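Local structure of ancillary protein 1 (Streptococcus pyogenes, 2XI9) at residues G35-L40 with L197-V202; P180-T183 with V187-T190; P204-P209 with L213-K218. The protein serves as a pilus-presented adhesin whose internal thioester bond is required for efficient host cell interaction. One frame throughout, in Å; residues are numbered along the deposited sequence.

Contact 1 of 3, residues G35-L40 with L197-V202; sequences GDYSKL and LFKYTV
Tyr37 meets Lys199 and Tyr200 where the prealbumin-like region, just after strand 26-33, rests on the thioester-domain region. The join is an offset edge-to-face aromatic pair with a lysine chain beside it. In Tyr37, CG lies anti to the carbonyl carbon (chi1 -57°), and the ring reaches across to 197-202. Tyr37 CB is 4.2 Å from Tyr200 CE1. CG comes closer to the same atom. Tyr37 CD2 is 3.5 Å from Tyr200 CE1. CE2 lies between the two partners, near both Tyr200 CE1 and Lys199 CD. Tyr37 CZ packs 3.7 Å from Lys199 CD. The ring centroids of Tyr37 and Tyr200 are 5.2 Å apart, with the planes at 69°, and the Tyr200 edge is turned to the Tyr37 face. Lys199 CG also sits 3.6 Å above the plane of the Tyr200 ring, over its centre. The polar ends meet at Glu328 on strand 321-329: Tyr37 OH is hydrogen-bonded to it, and Lys199 NZ forms salt bridges with it and with Asp196. Gly35 N gives Tyr37 OH a weak hydrogen bond. The OH itself touches the methylene chain of Lys199, with 3.5 Å between Tyr37 OH and Lys199 CD.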
loop_
_atom_site.group_PDB
_atom_site.type_symbol
_atom_site.label_atom_id
_atom_site.label_comp_id
_atom_site.label_asym_id
_atom_site.label_seq_id
_atom_site.Cartn_x
_atom_site.Cartn_y
_atom_site.Cartn_z
ATOM N N GLY A 35 8.985 -2.267 -9.774
ATOM C CA GLY A 35 8.967 -0.822 -9.863
ATOM C C GLY A 35 7.762 -0.205 -10.563
ATOM O O GLY A 35 7.705 1.007 -10.697
ATOM N N ASP A 36 6.809 -1.007 -11.033
ATOM C CA ASP A 36 5.608 -0.421 -11.674
ATOM C C ASP A 36 4.456 -1.379 -11.541
ATOM O O ASP A 36 4.268 -2.271 -12.346
ATOM C CB ASP A 36 5.837 -0.005 -13.137
ATOM C CG ASP A 36 4.579 0.658 -13.777
ATOM O OD1 ASP A 36 3.474 0.615 -13.183
ATOM O OD2 ASP A 36 4.687 1.195 -14.891
ATOM N N TYR A 37 3.687 -1.196 -10.481
ATOM C CA TYR A 37 2.666 -2.171 -10.121
ATOM C C TYR A 37 1.291 -1.713 -10.602
ATOM O O TYR A 37 0.266 -2.158 -10.091
ATOM C CB TYR A 37 2.722 -2.388 -8.614
ATOM C CG TYR A 37 4.117 -2.831 -8.190
ATOM C CD1 TYR A 37 4.581 -4.101 -8.503
ATOM C CD2 TYR A 37 4.975 -1.967 -7.534
ATOM C CE1 TYR A 37 5.852 -4.509 -8.162
ATOM C CE2 TYR A 37 6.249 -2.365 -7.186
ATOM C CZ TYR A 37 6.677 -3.645 -7.507
ATOM O OH TYR A 37 7.944 -4.060 -7.157
ATOM N N SER A 38 1.294 -0.823 -11.580
ATOM C CA SER A 38 0.065 -0.227 -12.149
ATOM C C SER A 38 -0.727 -1.186 -13.022
ATOM O O SER A 38 -1.877 -0.899 -13.391
ATOM C CB SER A 38 0.401 1.080 -12.905
ATOM O OG SER A 38 1.117 0.880 -14.136
ATOM N N LYS A 39 -0.106 -2.313 -13.384
ATOM C CA LYS A 39 -0.734 -3.371 -14.177
ATOM C C LYS A 39 0.053 -4.663 -13.994
ATOM O O LYS A 39 1.221 -4.614 -13.630
ATOM C CB LYS A 39 -0.722 -3.020 -15.669
ATOM C CG LYS A 39 0.696 -2.714 -16.241
ATOM C CD LYS A 39 0.685 -2.481 -17.743
ATOM C CE LYS A 39 1.019 -3.750 -18.549
ATOM N NZ LYS A 39 2.467 -4.209 -18.538
ATOM N N LEU A 40 -0.580 -5.809 -14.248
ATOM C CA LEU A 40 0.154 -7.079 -14.275
ATOM C C LEU A 40 0.890 -7.157 -15.613
ATOM O O LEU A 40 0.454 -6.575 -16.615
ATOM C CB LEU A 40 -0.770 -8.284 -14.086
ATOM C CG LEU A 40 -1.192 -8.633 -12.652
ATOM C CD1 LEU A 40 -1.695 -7.428 -11.881
ATOM C CD2 LEU A 40 -2.226 -9.753 -12.582
ATOM N N LEU A 197 5.657 -4.012 1.721
ATOM C CA LEU A 197 5.281 -2.663 1.348
ATOM C C LEU A 197 6.500 -1.794 0.947
ATOM O O LEU A 197 6.345 -0.714 0.380
ATOM C CB LEU A 197 4.558 -1.984 2.497
ATOM C CG LEU A 197 3.180 -2.541 2.914
ATOM C CD1 LEU A 197 2.532 -1.628 3.916
ATOM C CD2 LEU A 197 2.328 -2.693 1.619
ATOM N N PHE A 198 7.687 -2.235 1.315
ATOM C CA PHE A 198 8.889 -1.442 1.092
ATOM C C PHE A 198 9.040 -1.065 -0.373
ATOM O O PHE A 198 9.457 0.054 -0.691
ATOM C CB PHE A 198 10.122 -2.231 1.524
ATOM C CG PHE A 198 11.337 -1.392 1.696
ATOM C CD1 PHE A 198 12.278 -1.282 0.693
ATOM C CD2 PHE A 198 11.523 -0.694 2.881
ATOM C CE1 PHE A 198 13.435 -0.502 0.886
ATOM C CE2 PHE A 198 12.652 0.099 3.070
ATOM C CZ PHE A 198 13.607 0.180 2.084
ATOM N N LYS A 199 8.702 -2.010 -1.252
ATOM C CA LYS A 199 8.797 -1.828 -2.695
ATOM C C LYS A 199 7.983 -0.647 -3.226
ATOM O O LYS A 199 8.294 -0.177 -4.323
ATOM C CB LYS A 199 8.388 -3.092 -3.449
ATOM C CG LYS A 199 6.924 -3.470 -3.279
ATOM C CD LYS A 199 6.570 -4.749 -3.981
ATOM C CE LYS A 199 7.361 -5.911 -3.502
ATOM N NZ LYS A 199 6.763 -7.202 -3.963
ATOM N N TYR A 200 6.971 -0.179 -2.476
ATOM C CA TYR A 200 6.147 0.944 -2.930
ATOM C C TYR A 200 6.701 2.328 -2.598
ATOM O O TYR A 200 6.132 3.332 -3.027
ATOM C CB TYR A 200 4.710 0.807 -2.445
ATOM C CG TYR A 200 4.124 -0.519 -2.814
ATOM C CD1 TYR A 200 3.789 -0.798 -4.119
ATOM C CD2 TYR A 200 3.950 -1.521 -1.860
ATOM C CE1 TYR A 200 3.290 -2.036 -4.486
ATOM C CE2 TYR A 200 3.445 -2.763 -2.205
ATOM C CZ TYR A 200 3.110 -3.014 -3.527
ATOM O OH TYR A 200 2.625 -4.247 -3.882
ATOM N N THR A 201 7.780 2.384 -1.807
ATOM C CA THR A 201 8.348 3.651 -1.343
ATOM C C THR A 201 9.256 4.268 -2.371
ATOM O O THR A 201 9.885 3.572 -3.158
ATOM C CB THR A 201 9.163 3.504 -0.056
ATOM O OG1 THR A 201 10.271 2.615 -0.280
ATOM C CG2 THR A 201 8.260 2.998 1.064
ATOM N N VAL A 202 9.365 5.590 -2.319
ATOM C CA VAL A 202 10.225 6.345 -3.244
ATOM C C VAL A 202 11.529 6.803 -2.592
ATOM O O VAL A 202 12.566 6.747 -3.233
ATOM C CB VAL A 202 9.436 7.564 -3.770
ATOM C CG1 VAL A 202 10.312 8.507 -4.506
ATOM C CG2 VAL A 202 8.288 7.086 -4.676
#

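Contact 2 of 3, residues P180-T183 with V187-T190; sequences PDFT and VKYT
This is a short-range contact between a one-turn helix and the loop leading into strand 189-193, in the thioester-domain region. Phe182 and Asp181, on helix 180-183, pack against Val187 and Lys188, just before the strand. That strand is an outermost strand of a mixed sheet, next to strand 299-303. The chain turns back in only three residues, and the CA atoms of Phe182 and Val187 come within 5.2 Å.

One backbone hydrogen bond closes the turn. Val187 N donates to Asp181 O at 2.9 Å, and the bond is nearly straight (169° at the hydrogen). The donor lies above the carbonyl plane, 50° out of it. Beside this bond, the CA-H of Phe182 points to Val187 O, a CA-H...O contact of 3.5 Å. The same carbonyl oxygen lies at the edge of the Phe182 ring, near its plane.

The Phe182 ring swings toward Lys188 because its CG is anti to the backbone N (chi1 176°). It crosses the lysine chain at about a right angle. The ring meets the chain through its CD1 and CE1 atoms: Phe182 CD1 is 3.6 Å from Lys188 CG, and CE1 reaches both CG and CB. The lysine CG and CD also lie against Phe182 O. At the end of the chain, a water joins Lys188 NZ and Thr183 O through two weak hydrogen bonds.

Residues outside hold both sides. Thr179 OG1 accepts from Phe182 N at the start of the helix. Asn304 OD1 accepts from Lys188 N, tying the incoming chain to the residue just past strand 299-303. On the far flank of the turn the contact is looser and apolar, with Asp181 CB 4.1 Å from Val187 CG2.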
loop_
_atom_site.group_PDB
_atom_site.type_symbol
_atom_site.label_atom_id
_atom_site.label_comp_id
_atom_site.label_asym_id
_atom_site.label_seq_id
_atom_site.Cartn_x
_atom_site.Cartn_y
_atom_site.Cartn_z
ATOM N N PRO A 180 -15.695 10.320 -11.642
ATOM C CA PRO A 180 -15.517 9.930 -13.045
ATOM C C PRO A 180 -14.178 9.207 -13.298
ATOM O O PRO A 180 -14.105 8.300 -14.129
ATOM C CB PRO A 180 -15.590 11.256 -13.818
ATOM C CG PRO A 180 -15.589 12.354 -12.814
ATOM C CD PRO A 180 -15.843 11.776 -11.456
ATOM N N ASP A 181 -13.140 9.575 -12.565
ATOM C CA ASP A 181 -11.852 8.886 -12.694
ATOM C C ASP A 181 -11.978 7.385 -12.359
ATOM O O ASP A 181 -11.338 6.536 -12.995
ATOM C CB ASP A 181 -10.800 9.552 -11.826
ATOM C CG ASP A 181 -10.335 10.922 -12.380
ATOM O OD1 ASP A 181 -10.159 11.078 -13.614
ATOM O OD2 ASP A 181 -10.142 11.842 -11.556
ATOM N N PHE A 182 -12.816 7.046 -11.381
ATOM C CA PHE A 182 -13.021 5.626 -11.063
ATOM C C PHE A 182 -13.894 4.969 -12.107
ATOM O O PHE A 182 -13.522 3.938 -12.663
ATOM C CB PHE A 182 -13.624 5.445 -9.671
ATOM C CG PHE A 182 -13.947 4.009 -9.336
ATOM C CD1 PHE A 182 -12.930 3.115 -9.036
ATOM C CD2 PHE A 182 -15.269 3.560 -9.319
ATOM C CE1 PHE A 182 -13.210 1.783 -8.734
ATOM C CE2 PHE A 182 -15.566 2.234 -9.012
ATOM C CZ PHE A 182 -14.530 1.343 -8.719
ATOM N N THR A 183 -15.026 5.604 -12.415
ATOM C CA THR A 183 -15.998 5.058 -13.356
ATOM C C THR A 183 -15.453 4.849 -14.766
ATOM O O THR A 183 -15.734 3.836 -15.388
ATOM C CB THR A 183 -17.251 5.939 -13.439
ATOM O OG1 THR A 183 -17.793 6.106 -12.118
ATOM C CG2 THR A 183 -18.278 5.286 -14.332
ATOM N N VAL A 187 -8.577 5.850 -12.766
ATOM C CA VAL A 187 -7.884 5.601 -11.499
ATOM C C VAL A 187 -8.683 4.630 -10.610
ATOM O O VAL A 187 -9.736 5.000 -10.105
ATOM C CB VAL A 187 -7.693 6.890 -10.710
ATOM C CG1 VAL A 187 -6.889 6.638 -9.461
ATOM C CG2 VAL A 187 -7.038 8.010 -11.612
ATOM N N LYS A 188 -8.171 3.401 -10.473
ATOM C CA LYS A 188 -8.785 2.350 -9.660
ATOM C C LYS A 188 -7.651 1.638 -8.926
ATOM O O LYS A 188 -6.508 1.706 -9.400
ATOM C CB LYS A 188 -9.502 1.352 -10.537
ATOM C CG LYS A 188 -10.536 1.909 -11.478
ATOM C CD LYS A 188 -11.231 0.834 -12.254
ATOM C CE LYS A 188 -10.336 0.214 -13.332
ATOM N NZ LYS A 188 -11.049 -0.872 -14.046
ATOM N N TYR A 189 -7.953 0.958 -7.798
ATOM C CA TYR A 189 -6.942 0.413 -6.911
ATOM C C TYR A 189 -7.141 -1.079 -6.700
ATOM O O TYR A 189 -8.294 -1.577 -6.716
ATOM C CB TYR A 189 -6.970 1.155 -5.560
ATOM C CG TYR A 189 -6.702 2.639 -5.655
ATOM C CD1 TYR A 189 -7.693 3.518 -6.071
ATOM C CD2 TYR A 189 -5.469 3.166 -5.316
ATOM C CE1 TYR A 189 -7.459 4.855 -6.151
ATOM C CE2 TYR A 189 -5.217 4.528 -5.405
ATOM C CZ TYR A 189 -6.210 5.365 -5.830
ATOM O OH TYR A 189 -6.012 6.708 -5.969
ATOM N N THR A 190 -6.020 -1.786 -6.491
ATOM C CA THR A 190 -6.025 -3.145 -5.989
ATOM C C THR A 190 -5.913 -3.103 -4.475
ATOM O O THR A 190 -5.022 -2.463 -3.969
ATOM C CB THR A 190 -4.836 -3.952 -6.525
ATOM O OG1 THR A 190 -4.929 -3.983 -7.953
ATOM C CG2 THR A 190 -4.919 -5.379 -6.045
HETATM O O HOH W 1 -13.851 0.930 -14.951
#

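Contact 3 of 3, residues P204-P209 with L213-K218; sequences PRDTDP and LKHIKK
The loop before helix 209-222 ends at Asp208, and Leu213 N closes the first helical turn on Pro209 O with a backbone bond of 3.0 Å, while Asp206 and His215 stay 9.0 Å apart at their CA atoms. Side chains bridge that wider gap. Asp206 and His215 both direct their side chains from the backbone toward the opposite segment. His215 ND1 donates to Asp206 OD2 over 2.7 Å, with 155° at the hydrogen. The carboxylate is met on the syn side of OD2, and OD2 lies close to the ring plane of the histidine. The other oxygen sits at the ring edge too, with Asp206 OD1 3.0 Å from His215 CE1. The carboxylate and ring planes are 32° apart. In His215, CG is anti to the carbonyl carbon (chi1 -69°), which places the ring on the loop side, and the turn about chi2 presents ND1 to Asp206. Phe252 of helix 238-253 stacks on the histidine ring and also touches Asp206, so the pair rests against a second helix. At the turn itself, Leu213 CB lies 3.7 Å from Pro209 O. Asp208 takes the N-cap position, and its OD2 accepts from Thr211 N. Together these features make a capped helix start, with proline at its first position and a His-carboxylate hydrogen bond pinning the preceding loop to the helix.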
loop_
_atom_site.group_PDB
_atom_site.type_symbol
_atom_site.label_atom_id
_atom_site.label_comp_id
_atom_site.label_asym_id
_atom_site.label_seq_id
_atom_site.Cartn_x
_atom_site.Cartn_y
_atom_site.Cartn_z
ATOM N N PRO A 204 12.688 5.821 1.012
ATOM C CA PRO A 204 12.544 5.243 2.341
ATOM C C PRO A 204 13.677 5.630 3.248
ATOM O O PRO A 204 14.838 5.722 2.839
ATOM C CB PRO A 204 12.538 3.726 2.078
ATOM C CG PRO A 204 13.249 3.563 0.833
ATOM C CD PRO A 204 13.010 4.788 0.010
ATOM N N ARG A 205 13.332 5.885 4.493
ATOM C CA ARG A 205 14.331 6.201 5.476
ATOM C C ARG A 205 15.050 4.916 5.912
ATOM O O ARG A 205 16.269 4.903 6.174
ATOM C CB ARG A 205 13.624 6.900 6.628
ATOM C CG ARG A 205 14.477 7.521 7.619
ATOM C CD ARG A 205 13.687 8.345 8.614
ATOM N NE ARG A 205 13.276 9.698 8.192
ATOM C CZ ARG A 205 14.068 10.770 8.102
ATOM N NH1 ARG A 205 15.377 10.726 8.351
ATOM N NH2 ARG A 205 13.547 11.913 7.714
ATOM N N ASP A 206 14.288 3.844 5.949
ATOM C CA ASP A 206 14.707 2.529 6.407
ATOM C C ASP A 206 15.471 1.805 5.310
ATOM O O ASP A 206 15.280 2.084 4.146
ATOM C CB ASP A 206 13.485 1.700 6.798
ATOM C CG ASP A 206 12.897 2.118 8.129
ATOM O OD1 ASP A 206 13.664 2.131 9.107
ATOM O OD2 ASP A 206 11.683 2.389 8.216
ATOM N N THR A 207 16.271 0.834 5.703
ATOM C CA THR A 207 16.969 -0.037 4.777
ATOM C C THR A 207 16.451 -1.478 4.813
ATOM O O THR A 207 16.782 -2.274 3.918
ATOM C CB THR A 207 18.458 -0.073 5.091
ATOM O OG1 THR A 207 18.684 -0.608 6.414
ATOM C CG2 THR A 207 19.028 1.321 5.000
ATOM N N ASP A 208 15.657 -1.809 5.846
ATOM C CA ASP A 208 15.193 -3.160 6.034
ATOM C C ASP A 208 13.680 -3.211 5.879
ATOM O O ASP A 208 12.957 -2.464 6.568
ATOM C CB ASP A 208 15.591 -3.686 7.404
ATOM C CG ASP A 208 15.158 -5.128 7.584
ATOM O OD1 ASP A 208 15.838 -6.027 7.092
ATOM O OD2 ASP A 208 14.107 -5.352 8.155
ATOM N N PRO A 209 13.189 -4.020 4.927
ATOM C CA PRO A 209 11.748 -4.019 4.728
ATOM C C PRO A 209 10.924 -4.444 5.939
ATOM O O PRO A 209 9.861 -3.901 6.138
ATOM C CB PRO A 209 11.529 -4.999 3.566
ATOM C CG PRO A 209 12.819 -5.066 2.870
ATOM C CD PRO A 209 13.885 -4.866 3.925
ATOM N N LEU A 213 8.138 -2.103 7.805
ATOM C CA LEU A 213 6.703 -2.474 7.961
ATOM C C LEU A 213 6.270 -2.220 9.407
ATOM O O LEU A 213 5.166 -1.710 9.688
ATOM C CB LEU A 213 6.470 -3.927 7.610
ATOM C CG LEU A 213 4.996 -4.376 7.597
ATOM C CD1 LEU A 213 4.230 -3.432 6.687
ATOM C CD2 LEU A 213 4.793 -5.845 7.186
ATOM N N LYS A 214 7.152 -2.549 10.329
ATOM C CA LYS A 214 6.867 -2.325 11.710
ATOM C C LYS A 214 6.638 -0.855 11.946
ATOM O O LYS A 214 5.711 -0.501 12.657
ATOM C CB LYS A 214 7.979 -2.890 12.614
ATOM C CG LYS A 214 8.004 -4.447 12.597
ATOM C CD LYS A 214 8.876 -5.099 13.692
ATOM C CE LYS A 214 10.284 -5.406 13.216
ATOM N NZ LYS A 214 11.091 -6.093 14.279
ATOM N N HIS A 215 7.498 0.019 11.377
ATOM C CA HIS A 215 7.350 1.478 11.548
ATOM C C HIS A 215 5.982 1.998 11.076
ATOM O O HIS A 215 5.293 2.791 11.788
ATOM C CB HIS A 215 8.497 2.232 10.829
ATOM C CG HIS A 215 9.837 2.028 11.472
ATOM N ND1 HIS A 215 11.045 2.239 10.827
ATOM C CD2 HIS A 215 10.147 1.626 12.723
ATOM C CE1 HIS A 215 12.035 1.979 11.659
ATOM N NE2 HIS A 215 11.522 1.614 12.824
ATOM N N ILE A 216 5.580 1.548 9.898
ATOM C CA ILE A 216 4.331 1.936 9.329
ATOM C C ILE A 216 3.129 1.497 10.179
ATOM O O ILE A 216 2.224 2.323 10.451
ATOM C CB ILE A 216 4.210 1.444 7.826
ATOM C CG1 ILE A 216 5.257 2.109 6.928
ATOM C CG2 ILE A 216 2.790 1.529 7.348
ATOM C CD1 ILE A 216 5.220 3.566 6.826
ATOM N N LYS A 217 3.134 0.246 10.642
ATOM C CA LYS A 217 2.042 -0.270 11.437
ATOM C C LYS A 217 1.959 0.501 12.740
ATOM O O LYS A 217 0.872 0.700 13.227
ATOM C CB LYS A 217 2.236 -1.734 11.775
ATOM C CG LYS A 217 2.021 -2.668 10.647
ATOM C CD LYS A 217 2.302 -4.069 11.145
ATOM C CE LYS A 217 2.016 -5.109 10.094
ATOM N NZ LYS A 217 2.438 -6.504 10.527
ATOM N N LYS A 218 3.110 0.962 13.283
ATOM C CA LYS A 218 3.084 1.657 14.577
ATOM C C LYS A 218 2.598 3.111 14.505
ATOM O O LYS A 218 1.956 3.593 15.444
ATOM C CB LYS A 218 4.432 1.550 15.291
ATOM C CG LYS A 218 4.678 0.094 15.832
ATOM C CD LYS A 218 6.099 -0.183 16.221
ATOM C CE LYS A 218 6.405 0.379 17.586
ATOM N NZ LYS A 218 7.881 0.328 17.975
#

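Contact 1 joins the prealbumin-like region to the thioester-domain region, while contacts 2 and 3 lie within the latter. Along the chain, contact 2 is nested inside the loop that contact 1 closes, and contact 3 opens afterwards. Contacts 1 and 3 touch, although their centres are about 15 Å apart. Phe198 of contact 1 packs on contact 3, with Phe198 CZ 3.3 Å from Asp206 O and Phe198 CB 3.7 Å from Pro209 CB. Leu197 CD1 also meets Leu213 CD1 at 3.7 Å. Contact 2 touches neither: its nearest atoms are about 6 Å from contact 1 and about 14 Å from contact 3. Contacts 2 and 3, centres about 28 Å apart, lie on opposite sides of the chain's centre.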